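Local coordinates for protein metallo-beta-lactamase (Pseudomonas stutzeri, PDB 4WD6) that probably hydrolyses beta-lactams to substituted beta-amino acids with the help of zinc ions, as a class B metallo-beta-lactamase, at residues 49-54 / 78-83; 151-156 / 193-198. All coordinates share one frame; numbering follows the deposited sequence.

Along the chain the two contacts come in series: contact 1 closes its loop before contact 2 opens. In contact 1, the turn that leaves strand 43-47 and leads into helix 53-65 meets residues 78-83, which follow strand 69-74, so both segments come after strands of the seven-stranded sheet. Contact 2 then pairs strand 153-157 with strand 195-198 at one edge of the five-stranded sheet, closing the loop that contains helix 176-189. The contact centres are about 21 Å apart, on opposite sides of the chain's centre, yet the two meet where Arg82 NH1 of helix 80-83 packs 3.7 Å from Phe155 CZ of strand 153-157, so a helix that follows one sheet of the alpha-beta/beta-alpha sandwich touches the other sheet.

Contact 1 (49-54 / 78-83); sequences TPWSDR and WHEDRT. With ZN (zinc ion), chain C; ZN (zinc ion), chain D.
Thr49 N donates to Arg82 O over 3.0 Å at an N-H...O angle of 173°, nearly straight at the hydrogen although the donor stands above the carbonyl plane. Here the turn entering helix 53-65 runs beside the short helix 80-83, and the Trp51 and Asp81 CA atoms come within 4.8 Å. Thr49 OG1 donates to the carbonyl of the next residue, Pro50 O. Trp51 lays one face of its indole against Asp81: CB sits over the six-membered ring, 3.5 Å from its centroid and 15° off the normal, a CH-pi contact. Glu80 CB flanks NE1 obliquely, while its carboxylate reaches out to Lys111. The segment 78-83 carries part of the HxHxD zinc motif of metallo-beta-lactamases. His79 ND1 binds one zinc ion with His77 and His139; Asp81 OD2 binds the other at 2.3 Å with Cys158 and His200, and a water bridges the two metals. The backbone sets Asp81 CB on the indole; chi1 of 63° then swings the carboxylate off the ring to the metal. Arg82 NE, 3.0 Å from Asp81 OD2, and NH2 grip that same oxygen side-on from one face of the carboxylate; NH1 pairs with Asp48 and bonds to Asn34 O.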
ATOM      1  N   THR A  49       4.703  -3.634   3.161  1.00 35.13           N
ATOM      2  CA  THR A  49       5.415  -4.849   3.486  1.00 36.55           C
ATOM      3  C   THR A  49       4.510  -6.046   3.306  1.00 37.74           C
ATOM      4  O   THR A  49       3.270  -5.900   3.299  1.00 39.55           O
ATOM      5  CB  THR A  49       5.915  -4.861   4.940  1.00 35.95           C
ATOM      6  OG1 THR A  49       4.809  -5.032   5.822  1.00 38.28           O
ATOM      7  CG2 THR A  49       6.656  -3.565   5.284  1.00 36.48           C
ATOM      8  N   PRO A  50       5.135  -7.228   3.142  1.00 37.08           N
ATOM      9  CA  PRO A  50       4.420  -8.462   3.289  1.00 39.62           C
ATOM     10  C   PRO A  50       3.883  -8.560   4.671  1.00 38.36           C
ATOM     11  O   PRO A  50       4.317  -7.817   5.578  1.00 39.31           O
ATOM     12  CB  PRO A  50       5.494  -9.549   3.011  1.00 39.39           C
ATOM     13  CG  PRO A  50       6.375  -8.912   2.021  1.00 37.78           C
ATOM     14  CD  PRO A  50       6.354  -7.426   2.344  1.00 36.61           C
ATOM     15  N   TRP A  51       2.922  -9.472   4.798  1.00 50.31           N
ATOM     16  CA  TRP A  51       2.087  -9.608   5.996  1.00 54.55           C
ATOM     17  C   TRP A  51       2.777 -10.451   7.075  1.00 51.97           C
ATOM     18  O   TRP A  51       2.138 -10.703   8.089  1.00 56.17           O
ATOM     19  CB  TRP A  51       0.700 -10.232   5.617  1.00 57.40           C
ATOM     20  CG  TRP A  51      -0.476  -9.794   6.467  1.00 63.26           C
ATOM     21  CD1 TRP A  51      -0.431  -9.322   7.761  1.00 66.26           C
ATOM     22  CD2 TRP A  51      -1.881  -9.834   6.117  1.00 68.90           C
ATOM     23  NE1 TRP A  51      -1.693  -9.041   8.214  1.00 71.37           N
ATOM     24  CE2 TRP A  51      -2.604  -9.345   7.235  1.00 74.41           C
ATOM     25  CE3 TRP A  51      -2.594 -10.214   4.966  1.00 69.43           C
ATOM     26  CZ2 TRP A  51      -4.019  -9.226   7.235  1.00 81.76           C
ATOM     27  CZ3 TRP A  51      -3.991 -10.101   4.967  1.00 76.12           C
ATOM     28  CH2 TRP A  51      -4.687  -9.602   6.094  1.00 82.52           C
ATOM     29  N   SER A  52       4.024 -10.905   6.808  1.00 48.71           N
ATOM     30  CA  SER A  52       4.931 -11.641   7.751  1.00 50.67           C
ATOM     31  C   SER A  52       6.493 -11.452   7.533  1.00 49.25           C
ATOM     32  O   SER A  52       6.978 -11.131   6.419  1.00 46.79           O
ATOM     33  CB  SER A  52       4.668 -13.162   7.656  1.00 48.67           C
ATOM     34  OG  SER A  52       5.357 -13.692   6.518  1.00 45.67           O
ATOM     35  N   ASP A  53       7.280 -11.769   8.564  1.00 52.81           N
ATOM     36  CA  ASP A  53       8.764 -11.646   8.490  1.00 51.13           C
ATOM     37  C   ASP A  53       9.329 -12.561   7.459  1.00 51.37           C
ATOM     38  O   ASP A  53      10.170 -12.166   6.608  1.00 52.35           O
ATOM     39  CB  ASP A  53       9.402 -12.039   9.808  1.00 57.43           C
ATOM     40  CG  ASP A  53       9.172 -11.018  10.889  1.00 58.69           C
ATOM     41  OD1 ASP A  53       9.651 -11.242  12.001  1.00 60.15           O
ATOM     42  OD2 ASP A  53       8.522  -9.990  10.607  1.00 61.07           O
ATOM     43  N   ARG A  54       8.866 -13.799   7.495  1.00 52.66           N
ATOM     44  CA  ARG A  54       9.309 -14.783   6.504  1.00 52.68           C
ATOM     45  C   ARG A  54       9.135 -14.260   5.085  1.00 50.59           C
ATOM     46  O   ARG A  54      10.069 -14.282   4.261  1.00 50.50           O
ATOM     47  CB  ARG A  54       8.527 -16.093   6.720  1.00 59.81           C
ATOM     48  CG  ARG A  54       8.726 -17.149   5.642  1.00 60.76           C
ATOM     49  CD  ARG A  54       8.017 -18.427   6.047  1.00 66.08           C
ATOM     50  NE  ARG A  54       7.895 -19.360   4.925  1.00 67.08           N
ATOM     51  NH1 ARG A  54       7.414 -20.750   7.348  0.50 56.32           N
ATOM     52  NH2 ARG A  54       7.353 -21.712   5.580  0.50 45.46           N
ATOM     53  N   TRP A  78      -1.628   1.997   8.701  1.00 35.82           N
ATOM     54  CA  TRP A  78      -0.928   1.357   9.823  1.00 39.52           C
ATOM     55  C   TRP A  78      -1.175  -0.113  10.067  1.00 42.37           C
ATOM     56  O   TRP A  78      -0.366  -0.781  10.770  1.00 45.32           O
ATOM     57  CB  TRP A  78      -1.169   2.124  11.146  1.00 43.30           C
ATOM     58  CG  TRP A  78      -2.522   2.075  11.702  1.00 44.36           C
ATOM     59  CD1 TRP A  78      -3.553   2.883  11.390  1.00 44.98           C
ATOM     60  CD2 TRP A  78      -2.989   1.196  12.727  1.00 47.96           C
ATOM     61  NE1 TRP A  78      -4.656   2.558  12.148  1.00 45.92           N
ATOM     62  CE2 TRP A  78      -4.335   1.528  12.978  1.00 46.07           C
ATOM     63  CE3 TRP A  78      -2.393   0.164  13.466  1.00 48.37           C
ATOM     64  CZ2 TRP A  78      -5.108   0.862  13.915  1.00 49.48           C
ATOM     65  CZ3 TRP A  78      -3.162  -0.505  14.392  1.00 49.63           C
ATOM     66  CH2 TRP A  78      -4.509  -0.153  14.614  1.00 49.62           C
ATOM     67  N   HIS A  79      -2.278  -0.628   9.547  1.00 39.80           N
ATOM     68  CA  HIS A  79      -2.686  -1.995   9.881  1.00 41.74           C
ATOM     69  C   HIS A  79      -1.607  -3.024   9.490  1.00 41.48           C
ATOM     70  O   HIS A  79      -0.730  -2.761   8.633  1.00 40.92           O
ATOM     71  CB  HIS A  79      -4.056  -2.347   9.213  1.00 41.47           C
ATOM     72  CG  HIS A  79      -5.214  -1.564   9.742  1.00 42.75           C
ATOM     73  ND1 HIS A  79      -6.334  -1.275   8.983  1.00 46.39           N
ATOM     74  CD2 HIS A  79      -5.404  -0.949  10.930  1.00 46.75           C
ATOM     75  CE1 HIS A  79      -7.179  -0.558   9.702  1.00 47.95           C
ATOM     76  NE2 HIS A  79      -6.638  -0.341  10.887  1.00 45.73           N
ATOM     77  N   GLU A  80      -1.696  -4.203  10.089  1.00 44.01           N
ATOM     78  CA  GLU A  80      -0.604  -5.159   9.998  1.00 47.57           C
ATOM     79  C   GLU A  80      -0.291  -5.507   8.561  1.00 45.46           C
ATOM     80  O   GLU A  80       0.864  -5.688   8.215  1.00 44.99           O
ATOM     81  CB  GLU A  80      -0.931  -6.447  10.775  1.00 52.82           C
ATOM     82  CG  GLU A  80      -1.003  -6.283  12.293  1.00 58.65           C
ATOM     83  CD  GLU A  80      -1.294  -7.582  13.032  1.00 65.24           C
ATOM     84  OE1 GLU A  80      -1.325  -8.643  12.360  1.00 70.13           O
ATOM     85  OE2 GLU A  80      -1.492  -7.543  14.279  1.00 69.80           O
ATOM     86  N   ASP A  81      -1.324  -5.619   7.713  1.00 46.11           N
ATOM     87  CA  ASP A  81      -1.115  -6.047   6.311  1.00 44.14           C
ATOM     88  C   ASP A  81      -0.195  -5.131   5.499  1.00 40.89           C
ATOM     89  O   ASP A  81       0.382  -5.547   4.510  1.00 49.59           O
ATOM     90  CB  ASP A  81      -2.470  -6.341   5.569  1.00 45.19           C
ATOM     91  CG  ASP A  81      -3.377  -5.113   5.441  1.00 42.36           C
ATOM     92  OD1 ASP A  81      -3.711  -4.489   6.462  1.00 43.89           O
ATOM     93  OD2 ASP A  81      -3.775  -4.781   4.315  1.00 41.25           O
ATOM     94  N   ARG A  82      -0.056  -3.890   5.940  1.00 41.08           N
ATOM     95  CA  ARG A  82       0.844  -2.923   5.349  1.00 38.29           C
ATOM     96  C   ARG A  82       2.224  -2.762   6.054  1.00 36.45           C
ATOM     97  O   ARG A  82       3.195  -2.323   5.432  1.00 36.99           O
ATOM     98  CB  ARG A  82       0.157  -1.558   5.398  1.00 37.38           C
ATOM     99  CG  ARG A  82      -1.250  -1.480   4.821  1.00 36.67           C
ATOM    100  CD  ARG A  82      -1.228  -1.657   3.318  1.00 36.23           C
ATOM    101  NE  ARG A  82      -1.913  -2.864   2.919  1.00 35.64           N
ATOM    102  CZ  ARG A  82      -1.784  -3.487   1.746  1.00 35.63           C
ATOM    103  NH1 ARG A  82      -0.975  -3.062   0.795  1.00 35.57           N
ATOM    104  NH2 ARG A  82      -2.493  -4.586   1.525  1.00 36.87           N
ATOM    105  N   THR A  83       2.267  -3.055   7.340  1.00 35.91           N
ATOM    106  CA  THR A  83       3.363  -2.645   8.243  1.00 39.25           C
ATOM    107  C   THR A  83       4.080  -3.780   8.970  1.00 41.79           C
ATOM    108  O   THR A  83       4.972  -3.544   9.807  1.00 40.17           O
ATOM    109  CB  THR A  83       2.823  -1.769   9.391  1.00 37.22           C
ATOM    110  OG1 THR A  83       1.685  -2.417   9.980  1.00 37.63           O
ATOM    111  CG2 THR A  83       2.443  -0.410   8.892  1.00 35.80           C
TER
HETATM  112 ZN    ZN C 301      -6.587  -1.690   6.994  1.00 42.58          ZN
HETATM  113 ZN    ZN D 302      -5.879  -3.930   3.799  1.00 48.04          ZN
HETATM  114  O   HOH W   1      -6.352  -3.244   6.087  1.00 34.26           O
HETATM  115  O   HOH W   2      -8.181  -3.572   7.568  1.00 44.31           O

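Contact 2 (151-156 / 193-198); sequences SKILFG and AQIVIP
The branch methyl CG2 of Ile153 meets the terminal methyl CD1 of Ile197 at 3.8 Å, and the two residues form the apolar centre of this pairing together with Phe155 and Ile195 on the same face of the sheet. Phe155, its CG anti to the backbone N (chi1 -179°), crosses Ile197 at about a right angle, placing CD1 3.8 Å from Ile197 CG2 and one ring face beneath Ile197 O. Leu36 of strand 31-40 packs on both residues. Ile153 and Ile195 lie side by side, CG1 to CB at 4.1 Å. On the other face Leu154 CB looks across to Val196 CG2 and Ala193 CB at longer range, and Leu209 of helix 207-219 packs against Leu154. The segments 153-156 and 195-198 run parallel, their axes 16° apart and 4.7 Å at closest approach, and helix 176-189 joins them in a beta-alpha-beta unit at the edge of the five-stranded sheet. The bonds zigzag between them: Leu154 N to Ile195 O at 3.0 Å, Ile197 N to Leu154 O, and Gly156 N to Ile197 O. Where the strands begin, Lys152 O accepts two donors, Gln194 N at 2.8 Å and Ile195 N at 3.2 Å. Opposite Leu148 on the neighbouring strand 145-148 stand two residues, Lys152 and Ile153, which makes a G1 beta bulge. At the polar edge Lys152 CB packs on Gln194 CG, and the bent lysine chain carries NZ to Pro149 O.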
ATOM      1  N   SER A 151       5.167   5.509 -14.740  1.00 57.72           N
ATOM      2  CA  SER A 151       4.431   4.306 -15.069  1.00 57.44           C
ATOM      3  C   SER A 151       2.937   4.539 -15.209  1.00 55.00           C
ATOM      4  O   SER A 151       2.218   3.644 -15.653  1.00 51.20           O
ATOM      5  CB  SER A 151       4.695   3.256 -13.981  1.00 55.76           C
ATOM      6  OG  SER A 151       6.078   3.262 -13.626  1.00 56.13           O
ATOM      7  N   LYS A 152       2.460   5.726 -14.833  1.00 55.41           N
ATOM      8  CA  LYS A 152       1.018   6.001 -14.831  1.00 54.82           C
ATOM      9  C   LYS A 152       0.260   4.970 -13.970  1.00 50.76           C
ATOM     10  O   LYS A 152      -0.867   4.557 -14.288  1.00 52.74           O
ATOM     11  CB  LYS A 152       0.451   6.025 -16.267  1.00 60.20           C
ATOM     12  CG  LYS A 152       1.219   6.872 -17.280  1.00 66.51           C
ATOM     13  CD  LYS A 152       1.057   8.354 -16.983  1.00 70.65           C
ATOM     14  CE  LYS A 152       2.260   9.179 -17.445  1.00 76.33           C
ATOM     15  NZ  LYS A 152       2.548  10.316 -16.508  1.00 78.10           N
ATOM     16  N   ILE A 153       0.901   4.548 -12.887  1.00 47.55           N
ATOM     17  CA  ILE A 153       0.307   3.659 -11.900  1.00 44.16           C
ATOM     18  C   ILE A 153       0.008   4.367 -10.607  1.00 41.07           C
ATOM     19  O   ILE A 153       0.846   5.068 -10.088  1.00 44.23           O
ATOM     20  CB  ILE A 153       1.267   2.528 -11.553  1.00 43.08           C
ATOM     21  CG1 ILE A 153       1.529   1.700 -12.824  1.00 44.07           C
ATOM     22  CG2 ILE A 153       0.739   1.722 -10.362  1.00 39.85           C
ATOM     23  CD1 ILE A 153       2.454   0.525 -12.617  1.00 45.34           C
ATOM     24  N   LEU A 154      -1.194   4.154 -10.094  1.00 39.39           N
ATOM     25  CA  LEU A 154      -1.590   4.564  -8.748  1.00 35.21           C
ATOM     26  C   LEU A 154      -1.783   3.336  -7.897  1.00 34.91           C
ATOM     27  O   LEU A 154      -2.619   2.477  -8.222  1.00 37.78           O
ATOM     28  CB  LEU A 154      -2.896   5.350  -8.798  1.00 34.52           C
ATOM     29  CG  LEU A 154      -3.336   5.999  -7.473  1.00 32.17           C
ATOM     30  CD1 LEU A 154      -2.456   7.193  -7.066  1.00 32.98           C
ATOM     31  CD2 LEU A 154      -4.799   6.399  -7.568  1.00 31.36           C
ATOM     32  N   PHE A 155      -0.992   3.235  -6.834  1.00 33.75           N
ATOM     33  CA  PHE A 155      -1.132   2.197  -5.851  1.00 31.57           C
ATOM     34  C   PHE A 155      -2.094   2.761  -4.807  1.00 31.49           C
ATOM     35  O   PHE A 155      -1.756   3.685  -4.060  1.00 30.91           O
ATOM     36  CB  PHE A 155       0.210   1.832  -5.222  1.00 32.30           C
ATOM     37  CG  PHE A 155       0.096   0.751  -4.215  1.00 31.55           C
ATOM     38  CD1 PHE A 155       0.101  -0.565  -4.612  1.00 30.72           C
ATOM     39  CD2 PHE A 155      -0.114   1.057  -2.868  1.00 31.03           C
ATOM     40  CE1 PHE A 155      -0.047  -1.562  -3.701  1.00 31.02           C
ATOM     41  CE2 PHE A 155      -0.262   0.062  -1.953  1.00 31.07           C
ATOM     42  CZ  PHE A 155      -0.250  -1.244  -2.354  1.00 30.72           C
ATOM     43  N   GLY A 156      -3.319   2.233  -4.798  1.00 31.52           N
ATOM     44  CA  GLY A 156      -4.378   2.773  -3.965  1.00 30.52           C
ATOM     45  C   GLY A 156      -4.284   2.241  -2.537  1.00 30.83           C
ATOM     46  O   GLY A 156      -4.834   2.836  -1.619  1.00 32.93           O
ATOM     47  N   ALA A 193      -4.139   8.231 -14.718  1.00 53.18           N
ATOM     48  CA  ALA A 193      -3.726   6.902 -14.268  1.00 50.09           C
ATOM     49  C   ALA A 193      -4.206   5.869 -15.239  1.00 49.71           C
ATOM     50  O   ALA A 193      -5.353   5.930 -15.665  1.00 50.03           O
ATOM     51  CB  ALA A 193      -4.275   6.602 -12.875  1.00 46.70           C
ATOM     52  N   GLN A 194      -3.328   4.917 -15.555  1.00 49.60           N
ATOM     53  CA  GLN A 194      -3.611   3.823 -16.469  1.00 48.15           C
ATOM     54  C   GLN A 194      -3.843   2.529 -15.716  1.00 46.08           C
ATOM     55  O   GLN A 194      -4.721   1.759 -16.049  1.00 47.24           O
ATOM     56  CB  GLN A 194      -2.464   3.676 -17.491  1.00 52.50           C
ATOM     57  CG  GLN A 194      -2.428   4.817 -18.519  1.00 55.09           C
ATOM     58  CD  GLN A 194      -1.423   4.627 -19.670  1.00 60.44           C
ATOM     59  OE1 GLN A 194      -0.385   3.974 -19.537  1.00 57.93           O
ATOM     60  NE2 GLN A 194      -1.742   5.224 -20.815  1.00 62.38           N
ATOM     61  N   ILE A 195      -3.042   2.263 -14.704  1.00 45.92           N
ATOM     62  CA  ILE A 195      -3.274   1.099 -13.873  1.00 44.55           C
ATOM     63  C   ILE A 195      -3.492   1.586 -12.437  1.00 39.42           C
ATOM     64  O   ILE A 195      -2.834   2.496 -11.986  1.00 41.84           O
ATOM     65  CB  ILE A 195      -2.115   0.113 -13.983  1.00 47.72           C
ATOM     66  CG1 ILE A 195      -1.998  -0.405 -15.439  1.00 51.18           C
ATOM     67  CG2 ILE A 195      -2.299  -1.032 -13.002  1.00 47.54           C
ATOM     68  CD1 ILE A 195      -0.613  -0.251 -16.047  1.00 53.68           C
ATOM     69  N   VAL A 196      -4.469   0.994 -11.778  1.00 36.71           N
ATOM     70  CA  VAL A 196      -4.758   1.190 -10.378  1.00 35.85           C
ATOM     71  C   VAL A 196      -4.701  -0.142  -9.668  1.00 35.79           C
ATOM     72  O   VAL A 196      -5.383  -1.086 -10.071  1.00 39.58           O
ATOM     73  CB  VAL A 196      -6.156   1.826 -10.159  1.00 34.61           C
ATOM     74  CG1 VAL A 196      -6.427   2.053  -8.686  1.00 33.17           C
ATOM     75  CG2 VAL A 196      -6.251   3.181 -10.867  1.00 36.80           C
ATOM     76  N   ILE A 197      -3.968  -0.186  -8.560  1.00 36.15           N
ATOM     77  CA  ILE A 197      -3.728  -1.405  -7.807  1.00 33.39           C
ATOM     78  C   ILE A 197      -4.356  -1.290  -6.435  1.00 32.31           C
ATOM     79  O   ILE A 197      -3.948  -0.465  -5.665  1.00 33.36           O
ATOM     80  CB  ILE A 197      -2.209  -1.681  -7.687  1.00 34.90           C
ATOM     81  CG1 ILE A 197      -1.608  -1.897  -9.114  1.00 37.69           C
ATOM     82  CG2 ILE A 197      -1.951  -2.910  -6.820  1.00 33.90           C
ATOM     83  CD1 ILE A 197      -0.127  -1.826  -9.252  1.00 36.40           C
ATOM     84  N   PRO A 198      -5.347  -2.143  -6.116  1.00 32.04           N
ATOM     85  CA  PRO A 198      -5.932  -2.145  -4.794  1.00 32.61           C
ATOM     86  C   PRO A 198      -5.097  -2.939  -3.793  1.00 33.23           C
ATOM     87  O   PRO A 198      -4.205  -3.716  -4.195  1.00 31.44           O
ATOM     88  CB  PRO A 198      -7.261  -2.865  -5.023  1.00 32.59           C
ATOM     89  CG  PRO A 198      -6.885  -3.907  -6.036  1.00 33.26           C
ATOM     90  CD  PRO A 198      -5.879  -3.247  -6.933  1.00 32.22           C
TER